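Local coordinates for insecticidal protein (Brevibacillus laterosporus, PDB 7ML9) that is an insecticidal toxin active against the western corn rootworm and probably acts by forming beta-barrel pores in membranes, at residues 248-253 against 260-265; 93-98 against 157-162; 192-197 against 285-290; 132-137 against 208-213. All blocks are in the same frame, centred on the assembly; numbering follows the deposited sequence.

Contact 1 of 4, residues 248-253 against 260-265. With EDO (1,2-ethanediol), chain H.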
loop_
_atom_site.group_PDB
_atom_site.type_symbol
_atom_site.label_atom_id
_atom_site.label_comp_id
_atom_site.label_asym_id
_atom_site.label_seq_id
_atom_site.Cartn_x
_atom_site.Cartn_y
_atom_site.Cartn_z
ATOM N N LYS A 248 -3.733 -29.400 2.222
ATOM C CA LYS A 248 -3.654 -30.625 1.437
ATOM C C LYS A 248 -3.481 -30.316 -0.040
ATOM O O LYS A 248 -2.615 -30.893 -0.714
ATOM C CB LYS A 248 -4.921 -31.465 1.672
ATOM C CG LYS A 248 -4.985 -32.732 0.829
ATOM C CD LYS A 248 -6.232 -33.545 1.178
ATOM C CE LYS A 248 -6.249 -34.853 0.379
ATOM N NZ LYS A 248 -7.606 -35.459 0.442
ATOM N N CYS A 249 -4.298 -29.391 -0.557
ATOM C CA CYS A 249 -4.303 -29.091 -1.979
ATOM C C CYS A 249 -2.967 -28.502 -2.428
ATOM O O CYS A 249 -2.480 -28.824 -3.523
ATOM C CB CYS A 249 -5.458 -28.136 -2.275
ATOM S SG CYS A 249 -7.045 -29.059 -2.436
ATOM N N GLN A 250 -2.354 -27.668 -1.584
ATOM C CA GLN A 250 -1.041 -27.112 -1.915
ATOM C C GLN A 250 0.048 -28.177 -1.862
ATOM O O GLN A 250 0.928 -28.205 -2.730
ATOM C CB GLN A 250 -0.727 -25.948 -0.979
ATOM C CG GLN A 250 -1.603 -24.733 -1.314
ATOM C CD GLN A 250 -1.244 -23.479 -0.518
ATOM O OE1 GLN A 250 -0.881 -23.548 0.655
ATOM N NE2 GLN A 250 -1.371 -22.326 -1.161
ATOM N N GLN A 251 -0.014 -29.081 -0.875
ATOM C CA GLN A 251 0.921 -30.205 -0.831
ATOM C C GLN A 251 0.795 -31.092 -2.071
ATOM O O GLN A 251 1.806 -31.533 -2.637
ATOM C CB GLN A 251 0.686 -31.003 0.454
ATOM C CG GLN A 251 1.677 -32.128 0.699
ATOM C CD GLN A 251 1.390 -32.849 1.996
ATOM O OE1 GLN A 251 0.416 -33.591 2.109
ATOM N NE2 GLN A 251 2.226 -32.630 2.980
ATOM N N LYS A 252 -0.437 -31.333 -2.536
ATOM C CA LYS A 252 -0.685 -32.210 -3.679
ATOM C C LYS A 252 -0.473 -31.549 -5.024
ATOM O O LYS A 252 -0.396 -32.253 -6.033
ATOM C CB LYS A 252 -2.135 -32.724 -3.670
ATOM C CG LYS A 252 -2.553 -33.472 -2.428
ATOM C CD LYS A 252 -2.194 -34.930 -2.514
ATOM C CE LYS A 252 -2.567 -35.661 -1.242
ATOM N NZ LYS A 252 -1.961 -37.033 -1.321
ATOM N N GLY A 253 -0.441 -30.226 -5.095
ATOM C CA GLY A 253 -0.457 -29.621 -6.400
ATOM C C GLY A 253 -1.813 -29.588 -7.061
ATOM O O GLY A 253 -1.887 -29.523 -8.286
ATOM N N PHE A 260 -2.749 -17.791 -1.531
ATOM C CA PHE A 260 -3.406 -18.247 -0.318
ATOM C C PHE A 260 -2.379 -18.943 0.560
ATOM O O PHE A 260 -1.454 -19.594 0.066
ATOM C CB PHE A 260 -4.548 -19.246 -0.603
ATOM C CG PHE A 260 -5.747 -18.647 -1.301
ATOM C CD1 PHE A 260 -5.679 -18.292 -2.637
ATOM C CD2 PHE A 260 -6.950 -18.476 -0.625
ATOM C CE1 PHE A 260 -6.787 -17.758 -3.287
ATOM C CE2 PHE A 260 -8.069 -17.951 -1.277
ATOM C CZ PHE A 260 -7.976 -17.586 -2.602
ATOM N N GLN A 261 -2.573 -18.828 1.869
ATOM C CA GLN A 261 -1.696 -19.434 2.837
ATOM C C GLN A 261 -2.556 -19.974 3.972
ATOM O O GLN A 261 -3.433 -19.249 4.470
ATOM C CB GLN A 261 -0.720 -18.373 3.357
ATOM C CG GLN A 261 0.360 -18.834 4.278
ATOM C CD GLN A 261 1.243 -17.646 4.664
ATOM O OE1 GLN A 261 1.965 -17.105 3.829
ATOM N NE2 GLN A 261 1.160 -17.226 5.912
ATOM N N PRO A 262 -2.339 -21.212 4.419
ATOM C CA PRO A 262 -3.113 -21.711 5.561
ATOM C C PRO A 262 -2.716 -21.015 6.852
ATOM O O PRO A 262 -1.568 -20.607 7.046
ATOM C CB PRO A 262 -2.773 -23.208 5.611
ATOM C CG PRO A 262 -1.488 -23.347 4.880
ATOM C CD PRO A 262 -1.440 -22.233 3.852
ATOM N N SER A 263 -3.689 -20.897 7.749
ATOM C CA SER A 263 -3.440 -20.294 9.056
ATOM C C SER A 263 -4.360 -21.014 10.042
ATOM O O SER A 263 -5.439 -20.527 10.393
ATOM C CB SER A 263 -3.681 -18.783 9.043
ATOM O OG SER A 263 -3.519 -18.227 10.337
ATOM N N GLY A 264 -3.922 -22.198 10.477
ATOM C CA GLY A 264 -4.780 -23.032 11.305
ATOM C C GLY A 264 -6.009 -23.450 10.507
ATOM O O GLY A 264 -5.903 -23.936 9.376
ATOM N N ARG A 265 -7.195 -23.236 11.083
ATOM C CA ARG A 265 -8.444 -23.538 10.380
ATOM C C ARG A 265 -8.799 -22.512 9.306
ATOM O O ARG A 265 -9.678 -22.789 8.481
ATOM C CB ARG A 265 -9.605 -23.628 11.381
ATOM C CG ARG A 265 -9.434 -24.693 12.467
ATOM C CD ARG A 265 -10.579 -24.631 13.492
ATOM N NE ARG A 265 -11.892 -24.714 12.846
ATOM C CZ ARG A 265 -12.505 -25.856 12.545
ATOM N NH1 ARG A 265 -11.928 -27.012 12.843
ATOM N NH2 ARG A 265 -13.694 -25.841 11.949
HETATM C C1 EDO H . -9.613 -33.752 3.655
HETATM O O1 EDO H . -9.581 -33.884 2.227
HETATM C C2 EDO H . -8.557 -32.754 4.111
HETATM O O2 EDO H . -8.226 -33.048 5.471
#
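Q250, near the end of a helix, reaches across to F260 and P262 on the short strand that follows. Earlier in the helix, K248 points elsewhere: NZ of its extended chain donates a hydrogen bond to O1 of a 1,2-ethanediol (3.1 Å), probably from the crystallisation liquor, forms a salt bridge with D39 and is hydrogen-bonded to T43. C249 is buried against L35, E38 and D39 of helix 28-48, where a small side chain suits a helix-helix contact. The CG of Q250 stands opposite the carbonyl carbon and beside the backbone N (chi1 -71°), and the chain beyond runs out straight to bring the terminal amide to the strand. There NE2 donates to F260 O at 3.0 Å, with an N-H...O angle of 159°. The acceptor lies close to the plane of the glutamine amide, but the donor stands above the F260 carbonyl plane, 47° out of it. A weak hydrogen bond from NE2 to F257 O probably helps hold the amide's rotation, while OE1 rests 3.5 Å from P262 CD. Glutamine is long enough to span the gap and can offer N-H groups to main-chain carbonyls. K252 turns its amine to E46, and G253, with positive phi, closes the helix as the C-prime residue of a Schellman motif. The bond adds to the packing of F260 and P262 on L246 and T247 in joining helix 242-252 to strand 260-263, which pairs with strand 266-289. The F260 ring turns away to pack on V267 and V269 and on R31 of helix 28-48, which also carries the sodium ligands E30 and D34.

Contact 2 of 4, residues 93-98 against 157-162. With ACT (acetate ion), chain D.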
loop_
_atom_site.group_PDB
_atom_site.type_symbol
_atom_site.label_atom_id
_atom_site.label_comp_id
_atom_site.label_asym_id
_atom_site.label_seq_id
_atom_site.Cartn_x
_atom_site.Cartn_y
_atom_site.Cartn_z
ATOM N N ALA A 93 -2.845 -4.319 6.059
ATOM C CA ALA A 93 -1.989 -3.957 4.939
ATOM C C ALA A 93 -0.636 -3.549 5.484
ATOM O O ALA A 93 -0.554 -2.871 6.513
ATOM C CB ALA A 93 -2.602 -2.834 4.101
ATOM N N THR A 94 0.421 -4.010 4.832
ATOM C CA THR A 94 1.771 -3.774 5.310
ATOM C C THR A 94 2.634 -3.279 4.162
ATOM O O THR A 94 2.391 -3.588 2.990
ATOM C CB THR A 94 2.404 -5.034 5.940
ATOM O OG1 THR A 94 2.692 -5.998 4.921
ATOM C CG2 THR A 94 1.461 -5.649 6.952
ATOM N N LEU A 95 3.644 -2.498 4.525
ATOM C CA LEU A 95 4.595 -1.996 3.554
ATOM C C LEU A 95 5.367 -3.155 2.947
ATOM O O LEU A 95 5.794 -4.075 3.649
ATOM C CB LEU A 95 5.549 -1.008 4.225
ATOM C CG LEU A 95 6.533 -0.324 3.288
ATOM C CD1 LEU A 95 5.791 0.612 2.357
ATOM C CD2 LEU A 95 7.568 0.419 4.111
ATOM N N GLU A 96 5.533 -3.117 1.630
ATOM C CA GLU A 96 6.134 -4.214 0.883
ATOM C C GLU A 96 7.438 -3.745 0.251
ATOM O O GLU A 96 7.429 -2.883 -0.636
ATOM C CB GLU A 96 5.166 -4.730 -0.173
ATOM C CG GLU A 96 5.510 -6.119 -0.634
ATOM C CD GLU A 96 6.308 -6.106 -1.890
ATOM O OE1 GLU A 96 7.455 -6.593 -1.865
ATOM O OE2 GLU A 96 5.776 -5.604 -2.900
ATOM N N GLY A 97 8.552 -4.325 0.695
ATOM C CA GLY A 97 9.843 -3.963 0.140
ATOM C C GLY A 97 10.339 -2.621 0.659
ATOM O O GLY A 97 9.961 -2.158 1.741
ATOM N N SER A 98 11.207 -1.992 -0.137
ATOM C CA SER A 98 11.766 -0.680 0.163
ATOM C C SER A 98 11.136 0.367 -0.741
ATOM O O SER A 98 11.319 0.299 -1.964
ATOM C CB SER A 98 13.283 -0.684 -0.027
ATOM O OG SER A 98 13.953 -0.966 1.186
ATOM N N LYS A 157 0.729 2.182 7.038
ATOM C CA LYS A 157 1.630 3.255 7.436
ATOM C C LYS A 157 3.019 3.018 6.866
ATOM O O LYS A 157 3.484 1.879 6.783
ATOM C CB LYS A 157 1.710 3.375 8.958
ATOM C CG LYS A 157 0.367 3.619 9.620
ATOM C CD LYS A 157 0.322 3.058 11.043
ATOM C CE LYS A 157 1.662 3.164 11.760
ATOM N NZ LYS A 157 2.163 4.567 11.817
ATOM N N PHE A 158 3.681 4.100 6.481
ATOM C CA PHE A 158 5.003 4.034 5.893
ATOM C C PHE A 158 5.801 5.245 6.348
ATOM O O PHE A 158 5.226 6.311 6.596
ATOM C CB PHE A 158 4.937 3.994 4.358
ATOM C CG PHE A 158 4.068 5.065 3.748
ATOM C CD1 PHE A 158 2.685 4.936 3.732
ATOM C CD2 PHE A 158 4.635 6.190 3.171
ATOM C CE1 PHE A 158 1.884 5.910 3.158
ATOM C CE2 PHE A 158 3.837 7.176 2.594
ATOM C CZ PHE A 158 2.462 7.037 2.588
ATOM N N PRO A 159 7.117 5.109 6.483
ATOM C CA PRO A 159 7.943 6.274 6.808
ATOM C C PRO A 159 8.207 7.109 5.567
ATOM O O PRO A 159 8.272 6.604 4.444
ATOM C CB PRO A 159 9.243 5.656 7.346
ATOM C CG PRO A 159 9.042 4.138 7.305
ATOM C CD PRO A 159 7.936 3.898 6.330
ATOM N N ILE A 160 8.341 8.413 5.783
ATOM C CA ILE A 160 8.624 9.358 4.713
ATOM C C ILE A 160 9.811 10.217 5.128
ATOM O O ILE A 160 10.208 10.245 6.294
ATOM C CB ILE A 160 7.413 10.249 4.386
ATOM C CG1 ILE A 160 7.029 11.065 5.619
ATOM C CG2 ILE A 160 6.240 9.409 3.884
ATOM C CD1 ILE A 160 6.124 12.222 5.303
ATOM N N ALA A 161 10.369 10.926 4.146
ATOM C CA ALA A 161 11.446 11.889 4.367
ATOM C C ALA A 161 12.599 11.238 5.125
ATOM O O ALA A 161 12.967 11.642 6.229
ATOM C CB ALA A 161 10.933 13.128 5.104
ATOM N N GLN A 162 13.141 10.187 4.513
ATOM C CA GLN A 162 14.257 9.433 5.077
ATOM C C GLN A 162 13.993 9.064 6.538
ATOM O O GLN A 162 14.804 9.319 7.429
ATOM C CB GLN A 162 15.566 10.212 4.927
ATOM C CG GLN A 162 15.905 10.600 3.487
ATOM C CD GLN A 162 16.193 9.396 2.597
ATOM O OE1 GLN A 162 15.656 9.278 1.491
ATOM N NE2 GLN A 162 17.043 8.492 3.080
HETATM C C ACT D . 9.108 -1.575 -3.460
HETATM O O ACT D . 8.014 -2.176 -3.327
HETATM O OXT ACT D . 10.259 -2.014 -3.200
HETATM C CH3 ACT D . 8.996 -0.087 -4.018
HETATM O O HOH W 1 0.710 -0.832 8.184
HETATM O O HOH W 2 3.044 -0.955 7.190
#
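L95 touches the P159 ring at its CD corner, but of F158 it meets CB, not the ring. L95 CD2 lies 4.1 Å from P159 CD in an oblique crossing. The F158 ring leans away toward F275, its plane inclined about 35° to that partner, and L95 CD1 rests on F158 CB at 4.0 Å, the side chains crossing at about a right angle. Chi1 of 50° places F158 CG between the backbone N and the carbonyl carbon, which directs the ring away from L95. A branched leucine suits this place because its two methyls can serve two neighbours.

The strands are too far apart for direct backbone bonding, their axes approaching to 6.9 Å at 36°. Two waters bridge the gap. One donates to A93 O at 2.9 Å and accepts from K157 N; the other accepts from L95 N at 3.1 Å and donates to K157 O. Beside the corner at G97, S98 N makes a weak hydrogen bond to OXT of an acetate, probably from the crystallisation liquor.

Strand 86-115 pairs with strand 201-229, while strand 153-160 forms a two-stranded hairpin with 165-172. Such a hairpin recalls the one that aerolysin-type beta-pore-forming toxins release to build the membrane barrel, and 153-172 may be its counterpart. F158 and L95 both press on F275 of strand 266-289, setting the hairpin against the long sheet.

Contact 3 of 4, residues 192-197 against 285-290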
loop_
_atom_site.group_PDB
_atom_site.type_symbol
_atom_site.label_atom_id
_atom_site.label_comp_id
_atom_site.label_asym_id
_atom_site.label_seq_id
_atom_site.Cartn_x
_atom_site.Cartn_y
_atom_site.Cartn_z
ATOM N N GLN A 192 17.169 32.813 11.010
ATOM C CA GLN A 192 18.574 32.427 11.044
ATOM C C GLN A 192 19.454 33.645 11.323
ATOM O O GLN A 192 19.129 34.769 10.930
ATOM C CB GLN A 192 19.008 31.777 9.725
ATOM C CG GLN A 192 18.191 30.543 9.334
ATOM C CD GLN A 192 18.244 29.462 10.405
ATOM O OE1 GLN A 192 17.210 28.997 10.895
ATOM N NE2 GLN A 192 19.456 29.069 10.784
ATOM N N LYS A 193 20.576 33.402 11.999
ATOM C CA LYS A 193 21.550 34.431 12.354
ATOM C C LYS A 193 22.650 34.456 11.295
ATOM O O LYS A 193 23.312 33.440 11.061
ATOM C CB LYS A 193 22.134 34.161 13.745
ATOM C CG LYS A 193 22.614 35.416 14.474
ATOM C CD LYS A 193 21.767 35.728 15.717
ATOM C CE LYS A 193 22.160 37.066 16.382
ATOM N NZ LYS A 193 21.029 38.042 16.564
ATOM N N ILE A 194 22.835 35.609 10.646
ATOM C CA ILE A 194 23.793 35.780 9.555
ATOM C C ILE A 194 24.811 36.848 9.947
ATOM O O ILE A 194 24.430 37.943 10.379
ATOM C CB ILE A 194 23.093 36.180 8.243
ATOM C CG1 ILE A 194 21.925 35.233 7.947
ATOM C CG2 ILE A 194 24.086 36.201 7.102
ATOM C CD1 ILE A 194 22.362 33.829 7.714
ATOM N N LYS A 195 26.101 36.541 9.784
ATOM C CA LYS A 195 27.144 37.544 9.990
ATOM C C LYS A 195 27.237 38.426 8.746
ATOM O O LYS A 195 27.511 37.933 7.649
ATOM C CB LYS A 195 28.491 36.885 10.294
ATOM C CG LYS A 195 29.659 37.877 10.380
ATOM C CD LYS A 195 30.789 37.367 11.288
ATOM C CE LYS A 195 32.156 37.915 10.863
ATOM N NZ LYS A 195 32.383 37.791 9.386
ATOM N N VAL A 196 26.969 39.720 8.909
ATOM C CA VAL A 196 27.036 40.676 7.804
ATOM C C VAL A 196 28.103 41.714 8.138
ATOM O O VAL A 196 27.943 42.481 9.099
ATOM C CB VAL A 196 25.678 41.346 7.549
ATOM C CG1 VAL A 196 25.756 42.231 6.309
ATOM C CG2 VAL A 196 24.574 40.286 7.394
ATOM N N PRO A 197 29.206 41.757 7.395
ATOM C CA PRO A 197 30.301 42.675 7.743
ATOM C C PRO A 197 29.944 44.143 7.544
ATOM O O PRO A 197 29.106 44.507 6.708
ATOM C CB PRO A 197 31.428 42.259 6.790
ATOM C CG PRO A 197 31.104 40.851 6.387
ATOM C CD PRO A 197 29.594 40.780 6.364
ATOM N N LEU A 285 18.547 28.326 2.544
ATOM C CA LEU A 285 18.755 29.765 2.428
ATOM C C LEU A 285 20.071 30.029 1.712
ATOM O O LEU A 285 21.105 29.468 2.079
ATOM C CB LEU A 285 18.767 30.439 3.797
ATOM C CG LEU A 285 17.542 30.276 4.683
ATOM C CD1 LEU A 285 17.622 31.203 5.890
ATOM C CD2 LEU A 285 16.299 30.544 3.872
ATOM N N LYS A 286 20.019 30.860 0.685
ATOM C CA LYS A 286 21.173 31.248 -0.109
ATOM C C LYS A 286 21.479 32.713 0.191
ATOM O O LYS A 286 20.608 33.577 0.029
ATOM C CB LYS A 286 20.864 31.017 -1.583
ATOM C CG LYS A 286 21.874 31.472 -2.597
ATOM C CD LYS A 286 21.192 31.500 -3.960
ATOM C CE LYS A 286 21.976 30.768 -5.026
ATOM N NZ LYS A 286 22.201 31.634 -6.220
ATOM N N ILE A 287 22.701 32.986 0.646
ATOM C CA ILE A 287 23.117 34.324 1.068
ATOM C C ILE A 287 23.987 34.929 -0.021
ATOM O O ILE A 287 25.033 34.368 -0.364
ATOM C CB ILE A 287 23.888 34.276 2.394
ATOM C CG1 ILE A 287 23.160 33.401 3.411
ATOM C CG2 ILE A 287 24.158 35.701 2.902
ATOM C CD1 ILE A 287 21.771 33.873 3.740
ATOM N N GLU A 288 23.574 36.080 -0.551
ATOM C CA GLU A 288 24.290 36.750 -1.627
ATOM C C GLU A 288 24.796 38.113 -1.170
ATOM O O GLU A 288 24.079 38.862 -0.502
ATOM C CB GLU A 288 23.410 36.941 -2.857
ATOM C CG GLU A 288 22.994 35.656 -3.545
ATOM C CD GLU A 288 22.139 35.907 -4.775
ATOM O OE1 GLU A 288 21.642 37.047 -4.933
ATOM O OE2 GLU A 288 21.969 34.966 -5.586
ATOM N N ASP A 289 26.028 38.433 -1.555
ATOM C CA ASP A 289 26.605 39.754 -1.314
ATOM C C ASP A 289 26.192 40.645 -2.478
ATOM O O ASP A 289 26.617 40.424 -3.617
ATOM C CB ASP A 289 28.124 39.653 -1.193
ATOM C CG ASP A 289 28.777 40.963 -0.748
ATOM O OD1 ASP A 289 28.113 42.018 -0.788
ATOM O OD2 ASP A 289 29.961 40.922 -0.352
ATOM N N ILE A 290 25.343 41.632 -2.204
ATOM C CA ILE A 290 24.886 42.556 -3.229
ATOM C C ILE A 290 25.397 43.971 -2.963
ATOM O O ILE A 290 24.823 44.933 -3.457
ATOM C CB ILE A 290 23.355 42.540 -3.363
ATOM C CG1 ILE A 290 22.699 42.830 -2.018
ATOM C CG2 ILE A 290 22.892 41.201 -3.910
ATOM C CD1 ILE A 290 21.278 43.344 -2.141
#
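I194 and I287 meet tip to tip, the CD1 methyl of one 4.0 Å from the CD1 methyl of the other. Both isoleucines take nearly the same shape: CG1 sits opposite the carbonyl carbon and beside the backbone N (chi1 -50° in I194), while CG2 occupies the place opposite the backbone N. CG1 with its terminal methyl is thereby aimed across the gap. A step away, L285 CD1 lies against the aliphatic part of Q192, 3.6 Å from CG and 4.1 Å from CB, the two side chains crossing obliquely. Chi1 of -57° puts Q192 CG beside the backbone N, where it meets the leucine methyl. Beta-branched isoleucine favours the extended backbone and fills the gap without a polar group to satisfy, whereas the methylenes of glutamine allow a partly exposed border residue to join the apolar layer.

These are two beta sheets packed face to face, as in a beta sandwich: strand 193-196, paired antiparallel with 123-126, covers the end of strand 266-289, which belongs to the long mixed sheet of this epsilon-toxin/MTX2 family protein. The CA atoms of I194 and I287 stay 8.6 Å apart, and side chains alone bridge the strands.

Backbone bonds of I194 with L125 and Q192 with T127 hold one strand, and of L285 with I308 the other. Further out, I194 also packs on I308 and Q192 on V310, while L285 rests on A206 and I287 on V204. On the other face of strand 285-289, K286 NZ makes a weak, 3.4 Å salt bridge to E288 OE2, and E288 OE1 is held by R203.

Contact 4 of 4, residues 132-137 against 208-213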
loop_
_atom_site.group_PDB
_atom_site.type_symbol
_atom_site.label_atom_id
_atom_site.label_comp_id
_atom_site.label_asym_id
_atom_site.label_seq_id
_atom_site.Cartn_x
_atom_site.Cartn_y
_atom_site.Cartn_z
ATOM N N TYR A 132 5.850 28.861 2.930
ATOM C CA TYR A 132 5.375 28.354 1.652
ATOM C C TYR A 132 4.067 27.635 1.930
ATOM O O TYR A 132 3.940 26.961 2.952
ATOM C CB TYR A 132 6.387 27.410 0.977
ATOM C CG TYR A 132 6.232 27.336 -0.519
ATOM C CD1 TYR A 132 5.364 26.420 -1.105
ATOM C CD2 TYR A 132 6.941 28.192 -1.356
ATOM C CE1 TYR A 132 5.204 26.368 -2.483
ATOM C CE2 TYR A 132 6.786 28.139 -2.728
ATOM C CZ TYR A 132 5.922 27.220 -3.282
ATOM O OH TYR A 132 5.767 27.176 -4.637
ATOM N N THR A 133 3.093 27.819 1.050
ATOM C CA THR A 133 1.806 27.141 1.175
ATOM C C THR A 133 1.825 25.969 0.208
ATOM O O THR A 133 1.872 26.153 -1.011
ATOM C CB THR A 133 0.646 28.089 0.897
ATOM O OG1 THR A 133 0.637 29.098 1.919
ATOM C CG2 THR A 133 -0.693 27.317 0.928
ATOM N N TYR A 134 1.813 24.769 0.761
ATOM C CA TYR A 134 2.122 23.573 -0.002
ATOM C C TYR A 134 0.985 22.571 0.137
ATOM O O TYR A 134 0.403 22.435 1.214
ATOM C CB TYR A 134 3.429 22.957 0.502
ATOM C CG TYR A 134 3.988 21.886 -0.396
ATOM C CD1 TYR A 134 4.676 22.215 -1.555
ATOM C CD2 TYR A 134 3.817 20.535 -0.089
ATOM C CE1 TYR A 134 5.198 21.232 -2.392
ATOM C CE2 TYR A 134 4.329 19.549 -0.912
ATOM C CZ TYR A 134 5.014 19.897 -2.068
ATOM O OH TYR A 134 5.529 18.909 -2.893
ATOM N N THR A 135 0.690 21.863 -0.946
ATOM C CA THR A 135 -0.304 20.791 -0.923
ATOM C C THR A 135 0.420 19.450 -0.889
ATOM O O THR A 135 0.955 19.001 -1.904
ATOM C CB THR A 135 -1.231 20.881 -2.125
ATOM O OG1 THR A 135 -1.917 22.140 -2.106
ATOM C CG2 THR A 135 -2.257 19.726 -2.092
ATOM N N GLU A 136 0.443 18.833 0.289
ATOM C CA GLU A 136 0.850 17.443 0.426
ATOM C C GLU A 136 -0.251 16.540 -0.117
ATOM O O GLU A 136 -1.449 16.801 0.061
ATOM C CB GLU A 136 1.124 17.102 1.891
ATOM C CG GLU A 136 2.174 17.968 2.578
ATOM C CD GLU A 136 2.250 17.691 4.055
ATOM O OE1 GLU A 136 1.373 16.957 4.568
ATOM O OE2 GLU A 136 3.172 18.201 4.719
ATOM N N SER A 137 0.160 15.481 -0.795
ATOM C CA SER A 137 -0.756 14.542 -1.417
ATOM C C SER A 137 -0.292 13.130 -1.106
ATOM O O SER A 137 0.907 12.846 -1.148
ATOM C CB SER A 137 -0.815 14.747 -2.937
ATOM O OG SER A 137 -1.992 14.187 -3.481
ATOM N N LEU A 208 12.129 26.226 -0.904
ATOM C CA LEU A 208 11.586 25.034 -0.265
ATOM C C LEU A 208 12.062 23.814 -1.050
ATOM O O LEU A 208 11.852 23.731 -2.265
ATOM C CB LEU A 208 10.058 25.077 -0.219
ATOM C CG LEU A 208 9.369 23.813 0.318
ATOM C CD1 LEU A 208 9.625 23.633 1.804
ATOM C CD2 LEU A 208 7.872 23.881 0.036
ATOM N N ASN A 209 12.704 22.880 -0.364
ATOM C CA ASN A 209 13.047 21.609 -0.988
ATOM C C ASN A 209 11.872 20.653 -0.810
ATOM O O ASN A 209 11.204 20.668 0.230
ATOM C CB ASN A 209 14.312 21.013 -0.364
ATOM C CG ASN A 209 15.596 21.630 -0.924
ATOM O OD1 ASN A 209 15.708 21.928 -2.123
ATOM N ND2 ASN A 209 16.574 21.798 -0.056
ATOM N N THR A 210 11.627 19.827 -1.824
ATOM C CA THR A 210 10.513 18.886 -1.803
ATOM C C THR A 210 11.017 17.454 -1.991
ATOM O O THR A 210 12.126 17.213 -2.491
ATOM C CB THR A 210 9.482 19.218 -2.898
ATOM O OG1 THR A 210 10.079 19.057 -4.186
ATOM C CG2 THR A 210 8.967 20.673 -2.775
ATOM N N GLY A 211 10.176 16.496 -1.597
ATOM C CA GLY A 211 10.467 15.098 -1.837
ATOM C C GLY A 211 9.205 14.334 -2.187
ATOM O O GLY A 211 8.078 14.779 -1.933
ATOM N N SER A 212 9.414 13.168 -2.786
ATOM C CA SER A 212 8.317 12.261 -3.062
ATOM C C SER A 212 8.761 10.844 -2.727
ATOM O O SER A 212 9.953 10.550 -2.578
ATOM C CB SER A 212 7.828 12.363 -4.514
ATOM O OG SER A 212 8.888 12.218 -5.436
ATOM N N ILE A 213 7.772 9.983 -2.556
ATOM C CA ILE A 213 7.999 8.582 -2.241
ATOM C C ILE A 213 6.944 7.778 -2.985
ATOM O O ILE A 213 5.829 8.254 -3.215
ATOM C CB ILE A 213 7.954 8.349 -0.718
ATOM C CG1 ILE A 213 8.429 6.945 -0.357
ATOM C CG2 ILE A 213 6.559 8.613 -0.155
ATOM C CD1 ILE A 213 8.641 6.765 1.136
#
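The apolar contacts centre on L208, whose CD2 methyl is shared by two tyrosines. It lies 3.7 Å from Y132 CD1 and 3.9 Å from Y134 CD1; each tyrosine side chain crosses that of L208 at about a right angle, the methyl approaching both rings obliquely. Farther along, Y134 CE1 touches the methyl CG2 of T210 at 3.8 Å. In T210, CG2 sits opposite the carbonyl carbon and OG1 takes the place between N and C (chi1 64°), so the carbon branch is the one that meets the ring. Tyrosine suits these positions because its broad ring reaches across the space: that of Y132 gives the methyl an apolar surface, and Y134 adds a polar end.

The two strands run nearly the same way, at 14° with axes 9.8 Å apart, without pairing directly. Both long strands pair antiparallel with strand 266-289 in the curled mixed sheet, the elongated architecture of the aerolysin/epsilon-toxin clan; locally 132-136 is bonded to strand 178-189 and L208 to L107.

Polar bonds reach outward: Y134 OH is hydrogen-bonded to N278 ND2, which anchors the ring end, and N209 ND2 bonds to D282. E136 OE2 forms a salt bridge to R314 and a hydrogen bond to Y187.

How the contacts relate
Contact 3 is the most buried, a meeting of apolar atoms, Q192 included through its methylenes, near one end of the long molecule; contact 1, about 68 Å away between centres and across the chain's centre, rests on a polar helix-to-strand bond. Contact 2 lies nearest the centre and is partly buried, bridged by water as well as leucine. Contact 4, also partly buried, mixes aromatic and aliphatic groups. Strand 266-289 of contact 3 neighbours strand 260-263 of contact 1 and both strands of contact 4, while strand 86-115 of contact 2 pairs with strand 201-229 of contact 4. Contacts 2 and 4 touch: I213 packs on F158 and I160, its CD1 3.3 Å from P159 O.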